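UDP-glucose 6-dehydrogenase (Pyrobaculum islandicum, PDB 3VTF) probably catalyses the NAD(+)-dependent oxidation of UDP-glucose to UDP-glucuronate, consuming two NAD(+) and one water for each sugar. Local coordinates at residues N53-I56 / V57-R61; E225-K228 / Y229-V233; T256-V259 / F260-V263. All blocks are in the same frame, centred on the assembly; numbering follows the deposited sequence.

Contact 1 of 3, residues N53-I56 / V57-R61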
# COMPACT_ATOMS: atom_id res chain seq x y z
N ASN A 53 -23.88 -29.04 -5.29
CA ASN A 53 -24.03 -29.54 -6.67
C ASN A 53 -23.60 -31.01 -6.76
O ASN A 53 -22.44 -31.30 -6.60
CB ASN A 53 -23.28 -28.60 -7.59
CG ASN A 53 -23.37 -29.00 -9.07
OD1 ASN A 53 -23.57 -30.17 -9.40
ND2 ASN A 53 -23.25 -28.01 -9.95
N PRO A 54 -24.56 -31.97 -6.98
CA PRO A 54 -24.21 -33.37 -6.90
C PRO A 54 -23.19 -33.74 -8.00
O PRO A 54 -22.37 -34.68 -7.82
CB PRO A 54 -25.56 -34.07 -7.08
CG PRO A 54 -26.41 -33.08 -7.81
CD PRO A 54 -26.00 -31.80 -7.20
N SER A 55 -23.20 -33.02 -9.13
CA SER A 55 -22.22 -33.37 -10.19
C SER A 55 -20.78 -33.01 -9.77
O SER A 55 -19.78 -33.64 -10.21
CB SER A 55 -22.58 -32.79 -11.56
OG SER A 55 -22.23 -31.43 -11.62
N ILE A 56 -20.63 -31.99 -8.92
CA ILE A 56 -19.30 -31.71 -8.38
C ILE A 56 -18.87 -32.86 -7.52
O ILE A 56 -17.77 -33.32 -7.64
CB ILE A 56 -19.32 -30.37 -7.60
CG1 ILE A 56 -19.47 -29.25 -8.63
CG2 ILE A 56 -18.02 -30.19 -6.84
CD1 ILE A 56 -19.57 -27.82 -8.03
N VAL A 57 -19.73 -33.31 -6.60
CA VAL A 57 -19.35 -34.41 -5.73
C VAL A 57 -18.97 -35.70 -6.54
O VAL A 57 -17.96 -36.39 -6.20
CB VAL A 57 -20.44 -34.76 -4.71
CG1 VAL A 57 -20.14 -36.09 -3.98
CG2 VAL A 57 -20.66 -33.57 -3.75
N GLU A 58 -19.77 -36.01 -7.55
CA GLU A 58 -19.58 -37.20 -8.38
C GLU A 58 -18.25 -37.13 -9.12
O GLU A 58 -17.54 -38.11 -9.20
CB GLU A 58 -20.71 -37.33 -9.42
CG GLU A 58 -22.06 -37.79 -8.91
CD GLU A 58 -23.12 -37.81 -10.01
OE1 GLU A 58 -24.12 -37.08 -9.91
OE2 GLU A 58 -22.93 -38.57 -10.98
N ARG A 59 -17.93 -35.97 -9.67
CA ARG A 59 -16.66 -35.78 -10.34
C ARG A 59 -15.47 -35.89 -9.41
O ARG A 59 -14.49 -36.54 -9.74
CB ARG A 59 -16.64 -34.45 -11.09
CG ARG A 59 -17.21 -34.55 -12.50
CD ARG A 59 -17.16 -33.22 -13.22
NE ARG A 59 -18.13 -32.30 -12.68
CZ ARG A 59 -18.36 -31.09 -13.18
NH1 ARG A 59 -19.27 -30.31 -12.62
NH2 ARG A 59 -17.67 -30.68 -14.23
N LEU A 60 -15.57 -35.27 -8.24
CA LEU A 60 -14.51 -35.29 -7.25
C LEU A 60 -14.26 -36.71 -6.70
O LEU A 60 -13.13 -37.10 -6.46
CB LEU A 60 -14.74 -34.27 -6.14
CG LEU A 60 -14.62 -32.77 -6.44
CD1 LEU A 60 -15.04 -31.95 -5.24
CD2 LEU A 60 -13.22 -32.39 -6.88
N ARG A 61 -15.33 -37.46 -6.50
CA ARG A 61 -15.19 -38.85 -6.08
C ARG A 61 -14.43 -39.63 -7.17
O ARG A 61 -13.74 -40.60 -6.87
CB ARG A 61 -16.55 -39.49 -5.92
CG ARG A 61 -17.12 -39.29 -4.54
CD ARG A 61 -18.54 -39.77 -4.59
NE ARG A 61 -19.13 -39.74 -3.27
CZ ARG A 61 -20.43 -39.68 -3.06
NH1 ARG A 61 -21.29 -39.65 -4.10
NH2 ARG A 61 -20.84 -39.69 -1.83

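Contact 2 of 3, residues E225-K228 / Y229-V233. With UPG (uridine-5'-diphosphate-glucose), chain B.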
# COMPACT_ATOMS: atom_id res chain seq x y z
N GLU A 225 -12.05 -11.52 10.88
CA GLU A 225 -12.88 -11.19 9.74
C GLU A 225 -12.41 -9.90 9.10
O GLU A 225 -12.40 -9.79 7.85
CB GLU A 225 -14.39 -11.05 10.20
CG GLU A 225 -14.93 -12.47 10.59
CD GLU A 225 -16.25 -12.41 11.44
OE1 GLU A 225 -16.42 -11.52 12.31
OE2 GLU A 225 -17.14 -13.25 11.18
N LEU A 226 -12.08 -8.92 9.93
CA LEU A 226 -11.58 -7.62 9.37
C LEU A 226 -10.20 -7.76 8.67
O LEU A 226 -9.91 -7.11 7.60
CB LEU A 226 -11.47 -6.59 10.48
CG LEU A 226 -11.13 -5.14 10.02
CD1 LEU A 226 -12.15 -4.75 8.99
CD2 LEU A 226 -11.23 -4.22 11.20
N VAL A 227 -9.35 -8.67 9.17
CA VAL A 227 -8.05 -8.91 8.50
C VAL A 227 -8.25 -9.30 7.07
O VAL A 227 -7.51 -8.87 6.18
CB VAL A 227 -7.23 -10.05 9.21
CG1 VAL A 227 -6.03 -10.46 8.38
CG2 VAL A 227 -6.74 -9.59 10.59
N LYS A 228 -9.25 -10.14 6.80
CA LYS A 228 -9.45 -10.59 5.45
C LYS A 228 -9.84 -9.43 4.51
O LYS A 228 -9.33 -9.34 3.31
CB LYS A 228 -10.56 -11.62 5.43
CG LYS A 228 -10.94 -12.17 4.06
CD LYS A 228 -9.70 -12.57 3.25
CE LYS A 228 -10.13 -13.21 1.93
NZ LYS A 228 -8.94 -13.31 1.04
N TYR A 229 -10.76 -8.59 4.98
CA TYR A 229 -11.16 -7.45 4.07
C TYR A 229 -10.00 -6.42 3.96
O TYR A 229 -9.71 -5.88 2.90
CB TYR A 229 -12.38 -6.68 4.67
CG TYR A 229 -13.68 -7.39 4.28
CD1 TYR A 229 -14.18 -7.30 2.98
CD2 TYR A 229 -14.34 -8.26 5.23
CE1 TYR A 229 -15.35 -8.00 2.59
CE2 TYR A 229 -15.49 -9.00 4.86
CZ TYR A 229 -16.01 -8.82 3.58
OH TYR A 229 -17.16 -9.49 3.24
N ALA A 230 -9.33 -6.16 5.08
CA ALA A 230 -8.23 -5.19 5.05
C ALA A 230 -7.12 -5.68 4.11
O ALA A 230 -6.53 -4.85 3.38
CB ALA A 230 -7.72 -4.88 6.43
N SER A 231 -6.84 -6.99 4.11
CA SER A 231 -5.86 -7.51 3.20
C SER A 231 -6.32 -7.41 1.74
O SER A 231 -5.54 -7.01 0.88
CB SER A 231 -5.48 -8.98 3.51
OG SER A 231 -5.03 -9.00 4.90
N ASN A 232 -7.51 -7.91 1.42
CA ASN A 232 -7.92 -7.93 0.00
C ASN A 232 -8.13 -6.50 -0.54
O ASN A 232 -7.75 -6.20 -1.71
CB ASN A 232 -9.27 -8.71 -0.17
CG ASN A 232 -9.04 -10.23 -0.47
OD1 ASN A 232 -7.99 -10.74 -0.12
ND2 ASN A 232 -10.03 -10.93 -0.99
N VAL A 233 -8.72 -5.64 0.29
CA VAL A 233 -8.92 -4.25 -0.18
C VAL A 233 -7.55 -3.51 -0.32
O VAL A 233 -7.35 -2.68 -1.20
CB VAL A 233 -9.86 -3.49 0.75
CG1 VAL A 233 -9.94 -1.99 0.32
CG2 VAL A 233 -11.23 -4.19 0.62
N1 UPG B . -3.86 -7.82 -10.81
C2 UPG B . -3.46 -6.57 -11.37
N3 UPG B . -2.26 -6.08 -11.07
C4 UPG B . -1.44 -6.74 -10.16
C5 UPG B . -1.81 -7.99 -9.55
C6 UPG B . -3.09 -8.48 -9.89
O2 UPG B . -4.22 -5.93 -12.17
O4 UPG B . -0.32 -6.20 -9.87
C1C UPG B . -5.22 -8.27 -11.18
C2C UPG B . -5.16 -9.68 -11.74
O2C UPG B . -4.97 -9.69 -13.15
C3C UPG B . -6.55 -10.23 -11.36
C4C UPG B . -6.89 -9.53 -10.04
O4C UPG B . -5.93 -8.46 -9.93
O3C UPG B . -7.53 -9.74 -12.31
C5C UPG B . -6.74 -10.45 -8.80
O5C UPG B . -5.53 -11.20 -8.96
PA UPG B . -5.09 -12.32 -7.78
O1A UPG B . -4.83 -11.60 -6.42
O2A UPG B . -4.07 -13.30 -8.42
O3A UPG B . -6.41 -13.24 -7.83
PB UPG B . -7.27 -13.99 -6.66
O1B UPG B . -7.20 -15.48 -6.94
O2B UPG B . -8.59 -13.25 -6.96
O3B UPG B . -6.61 -13.80 -5.22
C1' UPG B . -7.11 -12.78 -4.30
C2' UPG B . -6.03 -12.54 -3.27
C3' UPG B . -5.95 -13.79 -2.36
C4' UPG B . -7.36 -14.01 -1.75
C5' UPG B . -8.34 -14.37 -2.93
C6' UPG B . -9.83 -14.59 -2.55
O2' UPG B . -4.85 -12.48 -4.17
O3' UPG B . -4.99 -13.51 -1.36
O4' UPG B . -7.27 -15.18 -0.91
O5' UPG B . -8.36 -13.14 -3.71
O6' UPG B . -10.15 -13.80 -1.38

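Contact 3 of 3, residues T256-V259 / F260-V263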
# COMPACT_ATOMS: atom_id res chain seq x y z
N THR A 256 5.45 3.59 -16.28
CA THR A 256 4.97 3.40 -14.86
C THR A 256 5.60 2.16 -14.19
O THR A 256 5.83 2.15 -12.98
CB THR A 256 3.48 3.09 -15.01
OG1 THR A 256 2.87 4.23 -15.67
CG2 THR A 256 2.81 2.86 -13.63
N TYR A 257 5.85 1.10 -14.97
CA TYR A 257 6.47 -0.11 -14.36
C TYR A 257 7.88 0.16 -13.90
O TYR A 257 8.30 -0.29 -12.80
CB TYR A 257 6.39 -1.28 -15.34
CG TYR A 257 5.07 -2.02 -15.27
CD1 TYR A 257 5.01 -3.32 -14.75
CD2 TYR A 257 3.94 -1.46 -15.73
CE1 TYR A 257 3.76 -4.03 -14.68
CE2 TYR A 257 2.70 -2.13 -15.68
CZ TYR A 257 2.64 -3.40 -15.10
OH TYR A 257 1.45 -4.05 -15.12
N ARG A 258 8.63 0.96 -14.66
CA ARG A 258 9.97 1.31 -14.17
C ARG A 258 9.89 2.22 -12.91
O ARG A 258 10.74 2.20 -12.01
CB ARG A 258 10.66 2.15 -15.29
CG ARG A 258 12.06 2.68 -14.87
CD ARG A 258 13.04 1.52 -14.51
NE ARG A 258 14.49 1.83 -14.56
CZ ARG A 258 15.43 1.08 -13.99
NH1 ARG A 258 15.11 -0.02 -13.29
NH2 ARG A 258 16.70 1.40 -14.10
N VAL A 259 8.85 3.05 -12.84
CA VAL A 259 8.70 3.93 -11.64
C VAL A 259 8.49 3.02 -10.41
O VAL A 259 9.13 3.21 -9.35
CB VAL A 259 7.52 4.89 -11.83
CG1 VAL A 259 7.12 5.55 -10.50
CG2 VAL A 259 7.90 5.94 -12.96
N PHE A 260 7.56 2.06 -10.56
CA PHE A 260 7.20 1.21 -9.35
C PHE A 260 8.28 0.17 -9.04
O PHE A 260 8.36 -0.27 -7.92
CB PHE A 260 5.81 0.52 -9.54
CG PHE A 260 4.70 1.48 -9.20
CD1 PHE A 260 4.44 1.81 -7.84
CD2 PHE A 260 3.97 2.09 -10.18
CE1 PHE A 260 3.47 2.75 -7.50
CE2 PHE A 260 2.97 3.04 -9.82
CZ PHE A 260 2.72 3.37 -8.50
N GLU A 261 9.17 -0.14 -10.00
CA GLU A 261 10.42 -0.89 -9.65
C GLU A 261 11.17 -0.13 -8.61
O GLU A 261 11.61 -0.70 -7.59
CB GLU A 261 11.34 -1.06 -10.85
CG GLU A 261 11.05 -2.32 -11.60
CD GLU A 261 11.87 -2.40 -12.90
OE1 GLU A 261 12.91 -1.73 -13.04
OE2 GLU A 261 11.44 -3.13 -13.80
N ALA A 262 11.37 1.18 -8.81
CA ALA A 262 12.12 1.97 -7.85
C ALA A 262 11.30 2.20 -6.54
O ALA A 262 11.84 2.18 -5.40
CB ALA A 262 12.48 3.35 -8.49
N VAL A 263 9.98 2.46 -6.67
CA VAL A 263 9.13 2.70 -5.45
C VAL A 263 9.23 1.44 -4.53
O VAL A 263 9.44 1.54 -3.32
CB VAL A 263 7.63 2.88 -5.91
CG1 VAL A 263 6.71 2.82 -4.70
CG2 VAL A 263 7.47 4.21 -6.71

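Contact 1 of 3, residues N53-I56 / V57-R61
Ile-56 and Leu-60 lie side by side and point the same way one helical turn apart, the CG2 branch of Ile-56 meeting CD1 of Leu-60 at 3.8 Å. This is the tight side of helix 54-61. Leu-60 goes on to pack against Leu-29 and Phe-87, Val-57 also rests on Phe-87 of strand 85-87, and Ile-56 reaches Asp-51 and His-66. Leu-60 N bonds to Ile-56 O at 3.0 Å. The helix starts at Asn-53, its N-cap, whose OD1 takes Ser-55 N at 2.9 Å, Ser-55 OG, also at 2.9 Å, and, weakly, Ile-56 N. The cap lies just after strand 46-50, the second strand of the Rossmann-type NAD-binding domain, and the backbone N of Asn-53 is bonded to Asp-51, which is predicted to bind NAD(+). The other side of the helix is looser and more polar. Arg-59 bends back at chi3 (-71°), which brings NE to Ser-55 O at 3.3 Å with a nearly straight N-H...O angle of 169°. Ser-55 O is gripped twice: Arg-59 NE, with the oxygen in the guanidinium plane, and Arg-59 N, at 3.0 Å from Ser-55 O, approach from opposite faces of the carbonyl plane. NH1 adds a weak bond to Ser-55 OG, which links the arginine to the capping network, and passes near Ile-56 CG1. Glu-58, exposed to solvent, stretches out beyond CG, and CG of Glu-58 comes to 3.3 Å from Pro-54 O.

Contact 2 of 3, residues E225-K228 / Y229-V233
Lys-228 and Asn-232, one turn apart, close on the same hydroxyl of UDP-glucose. NZ of Lys-228 donates to O6' of UPG at 2.7 Å, and ND2 of Asn-232 donates to that O6' at 2.9 Å along a nearly straight path (167°). The two side chains are also tied to each other, because NZ of Lys-228 donates to OD1 of Asn-232 at 3.0 Å, coming from above the carbonyl plane of the amide. The lysine gets there through a bend at chi2 (47°), beyond which its chain runs extended toward the sugar. Both ends have second partners: Glu-175 O also accepts from NZ, and Asp-288 OD2 from ND2; with ND2 given to O6' and Asp-288, OD1 is the atom that accepts from the lysine. Val-227 O is held twice by Ser-231, whose N lies at 2.9 Å and whose OG lies at 2.8 Å, on opposite faces of the carbonyl plane. The carboxylate of Glu-225 bonds to Thr-151 OG1 and Gly-149 N. Outside this polar layer Leu-226 and Val-233 pack on Phe-292 of helix 285-298, while Val-227 and Ser-231 meet Ala-262 and Val-263 of the second subunit. Helix 221-251 thus presents one face to the dimer partner and another to the substrate, where the pair grips the O6' end of the glucose in the UDP-glucose site.

Contact 3 of 3, residues T256-V259 / F260-V263
Arg-258 and Glu-261 form an i to i+3 salt bridge on the short helix 256-264 of the central domain, with NH1 of Arg-258 at 2.8 Å from OE1 of Glu-261. The oxygen sits at the guanidinium edge, near its plane, and is met nearly along its own C-O axis, whereas the guanidinium and carboxylate planes stand 82° apart; a single nitrogen and a single oxygen therefore make the link. A bend at chi2 of Arg-258 (59°) swings the guanidinium back toward the following turn. On another flank the methyl CG2 of Thr-256 lies at the edge of the Phe-260 ring, 3.7 Å from CD2 of Phe-260, the two side chains running together in one direction. Val-263 crosses Val-259 at an angle, CG2 of Val-263 coming to 4.0 Å from CG1 of Val-259. Further out, NH2 of Arg-258 is bonded to Val-218 O of the second subunit, so the arginine joins its own helix to the dimer partner, and Ala-262 O accepts from Arg-191 NE of that subunit. Phe-260 is stacked on Phe-274 and packed against Phe-241, Ala-242 and Val-245 of helix 221-251, joining the short helix to the long one. Thr-256 OG1 is bonded to Ala-442 O. The side chain of Tyr-257 comes, at its nearest atoms, to about 6 Å from a bound UDP-glucose; its ring stacks with Tyr-428 and meets Trp-443 edge-to-face, and its OH bonds to Ala-276 O.

Along the chain the three contacts come in series. Contact 1 belongs to the NAD-binding domain; contacts 2 and 3 lie in the central domain, on the consecutive helices 221-251 and 256-264. Contact 1 is remote from both, with centres about 31 Å from contact 2 and about 46 Å from contact 3, on opposite sides of the chain's centre. Contacts 2 and 3 have centres about 26 Å apart and do not touch within one chain. Across the dimer, however, ranges 225-233 and 256-263 meet. Helix 221-251 thus combines substrate binding with subunit pairing, and helix 256-264 shares in the pairing, away from the Rossmann-type helix of contact 1.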